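Local coordinates for endoglucanase A (PDB 6Q1I), which hydrolyses internal beta-1,4-glucosidic linkages in barley beta-glucan, lichenan and carboxymethylcellulose, and also attacks xylan, this chain being the family 5 glycoside hydrolase part of a longer protein, at residues 153-158 and 200-205; 285-290 and 314-319; 56-61 and 104-109. All coordinates share one frame; numbering follows the deposited sequence. Where two conformers were deposited one is given.

Contact 1: residues 153-158 and 200-205; sequences LIFETL and LSRAVM
Arg202 lies across one face of the Phe155 ring. Its CD sits almost above the middle, 3.5 Å from the ring centroid, a CH-pi contact. The guanidinium runs on, its plane turned 44° from the ring, which leaves an off-centre cation-pi pairing with Arg202 CZ 5.0 Å from the Phe155 ring centroid. The bend at chi3 (-51°) turns the guanidinium so that NH1 reaches Leu153 O at 3.0 Å, nearly straight and within the guanidinium plane. NE donates to Asn199 OD1, NH2 to Tyr149 O, and NH1 also to Asp150 O, fixing the group. A water bridges Leu153 O to Ala203 N.

In parallel pairing, Phe155 N donates to Ala203 O, Met205 N to Phe155 O at 2.7 Å, and Thr157 N to Met205 O. On the sheet face they share, Met205 CE lies 3.5 Å from Glu156 OE1; Arg73 and Asn113 hold the carboxylate. The Glu156 side chain is about 6 Å from that of Gln284, changed here at the position assigned by similarity to the nucleophile. Thr157 CG2 meets Val204 CG1 at 3.7 Å.

Strands 153-156 and 204-208, fourth and fifth of the TIM barrel, lie under helix 175-194, with 109-113 flanking 153-156.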
# COMPACT_ATOMS: atom_id res chain seq x y z
N LEU A 153 0.88 -11.87 8.10
CA LEU A 153 0.97 -11.61 6.67
C LEU A 153 -0.43 -11.39 6.10
O LEU A 153 -1.30 -12.27 6.19
CB LEU A 153 1.68 -12.75 5.95
CG LEU A 153 1.84 -12.55 4.44
CD1 LEU A 153 2.69 -11.31 4.13
CD2 LEU A 153 2.45 -13.78 3.80
N ILE A 154 -0.61 -10.23 5.47
CA ILE A 154 -1.85 -9.77 4.87
C ILE A 154 -1.60 -9.64 3.38
O ILE A 154 -0.55 -9.12 2.98
CB ILE A 154 -2.20 -8.38 5.46
CG1 ILE A 154 -2.39 -8.46 6.97
CG2 ILE A 154 -3.42 -7.78 4.79
CD1 ILE A 154 -2.25 -7.13 7.66
N PHE A 155 -2.53 -10.11 2.55
CA PHE A 155 -2.42 -9.93 1.10
C PHE A 155 -3.23 -8.70 0.69
O PHE A 155 -4.26 -8.40 1.30
CB PHE A 155 -2.96 -11.14 0.34
CG PHE A 155 -2.16 -12.41 0.50
CD1 PHE A 155 -0.82 -12.41 0.84
CD2 PHE A 155 -2.77 -13.63 0.26
CE1 PHE A 155 -0.12 -13.60 0.97
CE2 PHE A 155 -2.07 -14.81 0.36
CZ PHE A 155 -0.74 -14.80 0.72
N GLU A 156 -2.77 -8.00 -0.35
CA GLU A 156 -3.49 -6.87 -0.94
C GLU A 156 -3.58 -7.11 -2.44
O GLU A 156 -2.56 -7.20 -3.12
CB GLU A 156 -2.75 -5.55 -0.61
CG GLU A 156 -3.29 -4.34 -1.34
CD GLU A 156 -2.39 -3.12 -1.19
OE1 GLU A 156 -2.00 -2.80 -0.05
OE2 GLU A 156 -2.06 -2.49 -2.23
N THR A 157 -4.81 -7.24 -2.96
CA THR A 157 -5.01 -7.80 -4.30
C THR A 157 -4.34 -6.95 -5.39
O THR A 157 -3.68 -7.48 -6.29
CB THR A 157 -6.50 -7.91 -4.60
OG1 THR A 157 -7.12 -6.63 -4.38
CG2 THR A 157 -7.18 -8.98 -3.72
N LEU A 158 -4.57 -5.64 -5.34
CA LEU A 158 -4.16 -4.68 -6.35
C LEU A 158 -3.81 -3.39 -5.64
O LEU A 158 -4.22 -3.17 -4.49
CB LEU A 158 -5.30 -4.40 -7.35
CG LEU A 158 -5.75 -5.57 -8.23
CD1 LEU A 158 -7.04 -5.22 -8.94
CD2 LEU A 158 -4.67 -5.94 -9.23
N LEU A 200 -7.48 -19.69 3.62
CA LEU A 200 -8.93 -19.65 3.72
C LEU A 200 -9.41 -18.45 4.52
O LEU A 200 -10.50 -17.93 4.27
CB LEU A 200 -9.45 -20.92 4.39
CG LEU A 200 -9.39 -22.22 3.60
CD1 LEU A 200 -9.69 -23.41 4.50
CD2 LEU A 200 -10.36 -22.17 2.44
N SER A 201 -8.61 -18.00 5.50
CA SER A 201 -9.03 -16.97 6.44
C SER A 201 -8.09 -15.78 6.53
O SER A 201 -8.40 -14.82 7.24
CB SER A 201 -9.17 -17.58 7.84
OG SER A 201 -10.06 -18.67 7.80
N ARG A 202 -6.95 -15.81 5.84
CA ARG A 202 -6.02 -14.68 5.86
C ARG A 202 -6.74 -13.39 5.49
O ARG A 202 -7.55 -13.35 4.56
CB ARG A 202 -4.91 -14.93 4.84
CG ARG A 202 -3.77 -13.90 4.90
CD ARG A 202 -2.64 -14.17 3.90
NE ARG A 202 -2.18 -15.54 3.99
CZ ARG A 202 -1.44 -16.02 4.99
NH1 ARG A 202 -1.03 -15.23 5.98
NH2 ARG A 202 -1.11 -17.30 5.00
N ALA A 203 -6.41 -12.32 6.20
CA ALA A 203 -6.96 -11.02 5.86
C ALA A 203 -6.48 -10.61 4.47
O ALA A 203 -5.30 -10.76 4.13
CB ALA A 203 -6.50 -9.98 6.88
N VAL A 204 -7.41 -10.07 3.68
CA VAL A 204 -7.12 -9.63 2.32
C VAL A 204 -7.63 -8.21 2.14
O VAL A 204 -8.83 -7.96 2.23
CB VAL A 204 -7.73 -10.57 1.26
CG1 VAL A 204 -7.45 -10.03 -0.15
CG2 VAL A 204 -7.19 -11.98 1.40
N MET A 205 -6.70 -7.29 1.89
CA MET A 205 -7.00 -5.92 1.50
C MET A 205 -7.29 -5.85 0.00
O MET A 205 -6.69 -6.58 -0.80
CB MET A 205 -5.80 -5.02 1.80
CG MET A 205 -5.59 -4.74 3.26
SD MET A 205 -4.03 -3.93 3.69
CE MET A 205 -4.11 -2.48 2.67
O HOH W 1 -3.62 -12.02 7.89

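Contact 2: residues 285-290 and 314-319; sequences FGSINK and CVWWDN
Phe285 and Trp316 meet through both backbone and rings. Two hydrogen bonds pair the two segments in parallel fashion: Trp317 N donates to Phe285 O at 2.9 Å, close to straight, while Phe285 N reaches Val315 O at 3.1 Å with a more bent geometry, the donor standing tilted out of that carbonyl's plane. Trp316 CA-H also points at Phe285 O.

Among the aromatic contacts, the indole directs an edge at the Phe285 face, with planes at 75° and Trp316 CE3 lying 4.0 Å from Phe285 CZ, toward the rim of the ring. A chi1 of 81° sets the Phe285 ring between its own backbone N and carbonyl carbon, where CE1 comes within 3.7 Å of Cys314 CB.

Over the indole face lie Gly286 CA and, toward the rim, Phe285 O. The glycine makes a CH-pi contact, Gly286 CA being 3.6 Å from the centroid of the Trp316 six-membered ring. Ser287 N follows near Trp316 CH2. Phe330 O accepts from the buried Trp316 NE1.

This is the pairing of the seventh and eighth strands of a TIM barrel, toward the C-terminal end of the seventh. Gln284, changed in this structure at the position assigned by similarity to the nucleophile, immediately precedes Phe285. The Trp317 side chain lies about 4 Å from that of Gln284, consistent with a place in the catalytic site.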
# COMPACT_ATOMS: atom_id res chain seq x y z
N PHE A 285 0.23 7.06 2.72
CA PHE A 285 0.06 8.49 2.97
C PHE A 285 1.46 9.08 3.12
O PHE A 285 2.46 8.36 3.11
CB PHE A 285 -0.85 8.80 4.16
CG PHE A 285 -0.19 8.70 5.51
CD1 PHE A 285 0.27 7.48 6.00
CD2 PHE A 285 -0.06 9.82 6.32
CE1 PHE A 285 0.87 7.39 7.25
CE2 PHE A 285 0.54 9.72 7.57
CZ PHE A 285 0.99 8.51 8.04
N GLY A 286 1.53 10.39 3.28
CA GLY A 286 2.80 11.06 3.47
C GLY A 286 2.75 12.46 2.90
O GLY A 286 1.73 12.91 2.39
N SER A 287 3.89 13.14 3.01
CA SER A 287 4.09 14.45 2.42
C SER A 287 5.49 14.53 1.82
O SER A 287 6.41 13.85 2.27
CB SER A 287 3.93 15.58 3.46
OG SER A 287 4.88 15.43 4.48
N ILE A 288 5.62 15.36 0.78
CA ILE A 288 6.90 15.56 0.12
C ILE A 288 7.70 16.69 0.76
O ILE A 288 7.17 17.49 1.53
CB ILE A 288 6.74 15.78 -1.40
CG1 ILE A 288 6.04 17.10 -1.70
CG2 ILE A 288 5.99 14.60 -2.03
CD1 ILE A 288 5.99 17.43 -3.18
N ASN A 289 8.99 16.75 0.43
CA ASN A 289 9.91 17.70 1.05
C ASN A 289 9.85 19.05 0.35
O ASN A 289 10.46 19.25 -0.70
CB ASN A 289 11.33 17.14 0.98
CG ASN A 289 12.35 18.07 1.56
OD1 ASN A 289 12.00 19.06 2.19
ND2 ASN A 289 13.62 17.76 1.36
N LYS A 290 9.12 19.99 0.96
CA LYS A 290 9.09 21.38 0.51
C LYS A 290 9.85 22.29 1.48
O LYS A 290 9.47 23.44 1.70
CB LYS A 290 7.65 21.86 0.34
CG LYS A 290 6.83 21.01 -0.61
CD LYS A 290 5.37 21.47 -0.70
CE LYS A 290 4.59 20.60 -1.67
NZ LYS A 290 3.14 20.98 -1.73
N CYS A 314 -2.38 3.45 9.27
CA CYS A 314 -1.89 4.28 8.18
C CYS A 314 -0.42 4.00 7.98
O CYS A 314 0.35 3.88 8.93
CB CYS A 314 -2.19 5.76 8.43
SG CYS A 314 -1.73 6.33 10.07
N VAL A 315 -0.04 3.89 6.70
CA VAL A 315 1.26 3.37 6.29
C VAL A 315 1.97 4.43 5.44
O VAL A 315 1.54 4.75 4.32
CB VAL A 315 1.10 2.05 5.53
CG1 VAL A 315 2.43 1.39 5.31
CG2 VAL A 315 0.14 1.09 6.26
N TRP A 316 3.07 4.98 5.97
CA TRP A 316 3.81 6.03 5.27
C TRP A 316 4.50 5.46 4.03
O TRP A 316 5.09 4.38 4.08
CB TRP A 316 4.85 6.62 6.22
CG TRP A 316 5.62 7.78 5.62
CD1 TRP A 316 6.68 7.70 4.75
CD2 TRP A 316 5.38 9.18 5.82
NE1 TRP A 316 7.11 8.96 4.40
CE2 TRP A 316 6.34 9.88 5.05
CE3 TRP A 316 4.47 9.91 6.59
CZ2 TRP A 316 6.40 11.28 5.03
CZ3 TRP A 316 4.54 11.29 6.58
CH2 TRP A 316 5.50 11.96 5.80
N TRP A 317 4.44 6.20 2.92
CA TRP A 317 5.15 5.82 1.69
C TRP A 317 6.60 6.32 1.76
O TRP A 317 6.84 7.52 1.67
CB TRP A 317 4.45 6.40 0.46
CG TRP A 317 5.15 6.01 -0.81
CD1 TRP A 317 5.99 6.79 -1.56
CD2 TRP A 317 5.12 4.72 -1.44
NE1 TRP A 317 6.49 6.06 -2.62
CE2 TRP A 317 5.97 4.78 -2.57
CE3 TRP A 317 4.46 3.52 -1.16
CZ2 TRP A 317 6.16 3.70 -3.43
CZ3 TRP A 317 4.65 2.44 -2.01
CH2 TRP A 317 5.50 2.53 -3.13
N ASP A 318 7.57 5.41 1.90
CA ASP A 318 8.98 5.78 1.99
C ASP A 318 9.76 5.21 0.80
O ASP A 318 10.11 4.03 0.78
CB ASP A 318 9.61 5.32 3.31
CG ASP A 318 10.96 5.97 3.56
OD1 ASP A 318 11.59 6.37 2.56
OD2 ASP A 318 11.37 6.10 4.73
N ASN A 319 10.04 6.07 -0.18
CA ASN A 319 10.78 5.67 -1.37
C ASN A 319 12.26 6.01 -1.29
O ASN A 319 12.96 5.89 -2.30
CB ASN A 319 10.15 6.27 -2.62
CG ASN A 319 10.07 7.78 -2.58
OD1 ASN A 319 10.57 8.42 -1.66
ND2 ASN A 319 9.41 8.37 -3.58

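Contact 3: residues 56-61 and 104-109; sequences TTKAMI and IADDLY
Ile61 and Asp106 mark the nearest approach of the two backbones, 7.8 Å between CA atoms, where the first turn of helix 58-67 passes the C-terminal end of helix 90-105; the contact is made by side chains.

The polar link is a salt bridge between Lys58 and Asp106, whose side chains reach out from opposite directions. Lys58 is extended until chi4 (-66°), where it bends and brings NZ to 2.9 Å from Asp106 OD1. The ammonium comes in on the syn side of that oxygen, 21° out of the carboxylate plane. Lys58 NZ has a second acidic partner in Asp62, one turn further on, and the lysine thus serves two carboxylates. Asp62 OD1 also lies close to Asp106 OD2, and the shared ammonium probably offsets the repulsion between these like charges. Next to the ion pair, Lys58 CE lies 4.2 Å from Ala105 CB.

Deeper in, Ile61 CG2 reaches both Asp106 and Leu108, 3.7 Å from Asp106 OD2 and 3.9 Å from Leu108 CD1. Ile61 and Leu108 both continue onto Ile72 of strand 71-74 and Cys103 of helix 90-105, which places this apolar part against the barrel wall and the salt bridge toward the surface.

Each segment also carries a helix end. Thr57 is the N-cap of helix 58-67 and forms a capping box with Met60, its OG1 weakly accepting from Met60 N. Helix 90-105 closes in a Schellman motif: Leu108 N bonds to Cys103 O and Asp107 N to Ile104 O, with Asp107, at positive phi, as the C-prime residue. The whole is packing between consecutive outer helices of a TIM barrel, at the turn where helix 90-105 gives way to strand 109-113.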
# COMPACT_ATOMS: atom_id res chain seq x y z
N THR A 56 17.91 -4.30 -0.25
CA THR A 56 17.33 -4.25 1.09
C THR A 56 18.05 -5.22 2.02
O THR A 56 18.35 -6.36 1.65
CB THR A 56 15.85 -4.63 1.02
OG1 THR A 56 15.18 -3.84 0.02
CG2 THR A 56 15.15 -4.40 2.35
N THR A 57 18.31 -4.77 3.25
CA THR A 57 18.93 -5.62 4.27
C THR A 57 18.01 -5.73 5.49
O THR A 57 17.12 -4.89 5.71
CB THR A 57 20.26 -5.04 4.74
OG1 THR A 57 19.99 -3.81 5.39
CG2 THR A 57 21.23 -4.85 3.58
N LYS A 58 18.23 -6.76 6.29
CA LYS A 58 17.45 -6.89 7.51
C LYS A 58 17.71 -5.72 8.45
O LYS A 58 16.80 -5.30 9.18
CB LYS A 58 17.71 -8.23 8.20
CG LYS A 58 16.74 -8.48 9.35
CD LYS A 58 16.80 -9.89 9.89
CE LYS A 58 15.79 -10.10 11.01
NZ LYS A 58 16.09 -9.29 12.22
N ALA A 59 18.92 -5.16 8.43
CA ALA A 59 19.21 -4.02 9.29
C ALA A 59 18.31 -2.83 8.99
O ALA A 59 17.95 -2.08 9.90
CB ALA A 59 20.69 -3.63 9.16
N MET A 60 17.92 -2.64 7.72
CA MET A 60 16.98 -1.57 7.42
C MET A 60 15.62 -1.84 8.05
O MET A 60 15.00 -0.94 8.64
CB MET A 60 16.80 -1.44 5.90
CG MET A 60 18.04 -1.04 5.16
SD MET A 60 17.81 -1.23 3.39
CE MET A 60 19.49 -1.06 2.81
N ILE A 61 15.15 -3.08 7.94
CA ILE A 61 13.87 -3.47 8.53
C ILE A 61 13.93 -3.33 10.05
O ILE A 61 12.97 -2.85 10.68
CB ILE A 61 13.52 -4.90 8.09
CG1 ILE A 61 13.45 -4.99 6.56
CG2 ILE A 61 12.21 -5.35 8.74
CD1 ILE A 61 12.53 -3.98 5.89
N ILE A 104 8.61 -10.36 9.03
CA ILE A 104 7.87 -11.28 9.90
C ILE A 104 8.72 -11.67 11.09
O ILE A 104 8.23 -11.73 12.22
CB ILE A 104 7.38 -12.51 9.11
CG1 ILE A 104 6.38 -12.12 8.02
CG2 ILE A 104 6.79 -13.57 10.06
CD1 ILE A 104 5.01 -11.70 8.50
N ALA A 105 10.01 -11.93 10.86
CA ALA A 105 10.92 -12.24 11.95
C ALA A 105 10.95 -11.13 13.00
O ALA A 105 11.07 -11.40 14.20
CB ALA A 105 12.34 -12.46 11.40
N ASP A 106 10.80 -9.88 12.56
CA ASP A 106 10.81 -8.73 13.46
C ASP A 106 9.46 -8.45 14.09
O ASP A 106 9.27 -7.38 14.68
CB ASP A 106 11.31 -7.48 12.71
CG ASP A 106 12.82 -7.43 12.61
OD1 ASP A 106 13.50 -8.39 13.07
OD2 ASP A 106 13.33 -6.43 12.07
N ASP A 107 8.52 -9.39 14.00
CA ASP A 107 7.21 -9.27 14.66
C ASP A 107 6.35 -8.16 14.07
O ASP A 107 5.50 -7.60 14.76
CB ASP A 107 7.36 -9.12 16.18
CG ASP A 107 6.10 -9.49 16.92
OD1 ASP A 107 5.35 -10.34 16.41
OD2 ASP A 107 5.86 -8.93 18.01
N LEU A 108 6.54 -7.85 12.80
CA LEU A 108 5.74 -6.85 12.11
C LEU A 108 4.57 -7.50 11.40
O LEU A 108 4.64 -8.66 10.98
CB LEU A 108 6.60 -6.13 11.06
CG LEU A 108 7.75 -5.30 11.63
CD1 LEU A 108 8.77 -4.98 10.56
CD2 LEU A 108 7.22 -4.00 12.25
N TYR A 109 3.47 -6.75 11.27
CA TYR A 109 2.48 -7.06 10.24
C TYR A 109 3.08 -6.70 8.89
O TYR A 109 3.82 -5.72 8.77
CB TYR A 109 1.17 -6.28 10.46
CG TYR A 109 0.50 -6.69 11.74
CD1 TYR A 109 0.78 -6.04 12.93
CD2 TYR A 109 -0.35 -7.78 11.78
CE1 TYR A 109 0.22 -6.45 14.13
CE2 TYR A 109 -0.92 -8.20 12.96
CZ TYR A 109 -0.63 -7.54 14.14
OH TYR A 109 -1.20 -7.97 15.32

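In the fold
Contacts 1 and 2 are buried and belong to the closed parallel barrel, joining the fourth strand to the fifth and the seventh to the eighth, on opposite sides of the chain's centre. Contact 3 lies in the outer helical layer, its centre about 17 Å from the centre of the chain, and is only partly buried. Chemistry follows place: backbone hydrogen bonds run through both strand pairs, supplemented by an arginine over a ring in contact 1 and by rings and a glycine in contact 2, whereas contact 3 relies on one salt bridge and a small apolar patch. Contact 3 touches contact 1 through Ile104 and Leu153; contacts 1 and 2 both approach Gln284.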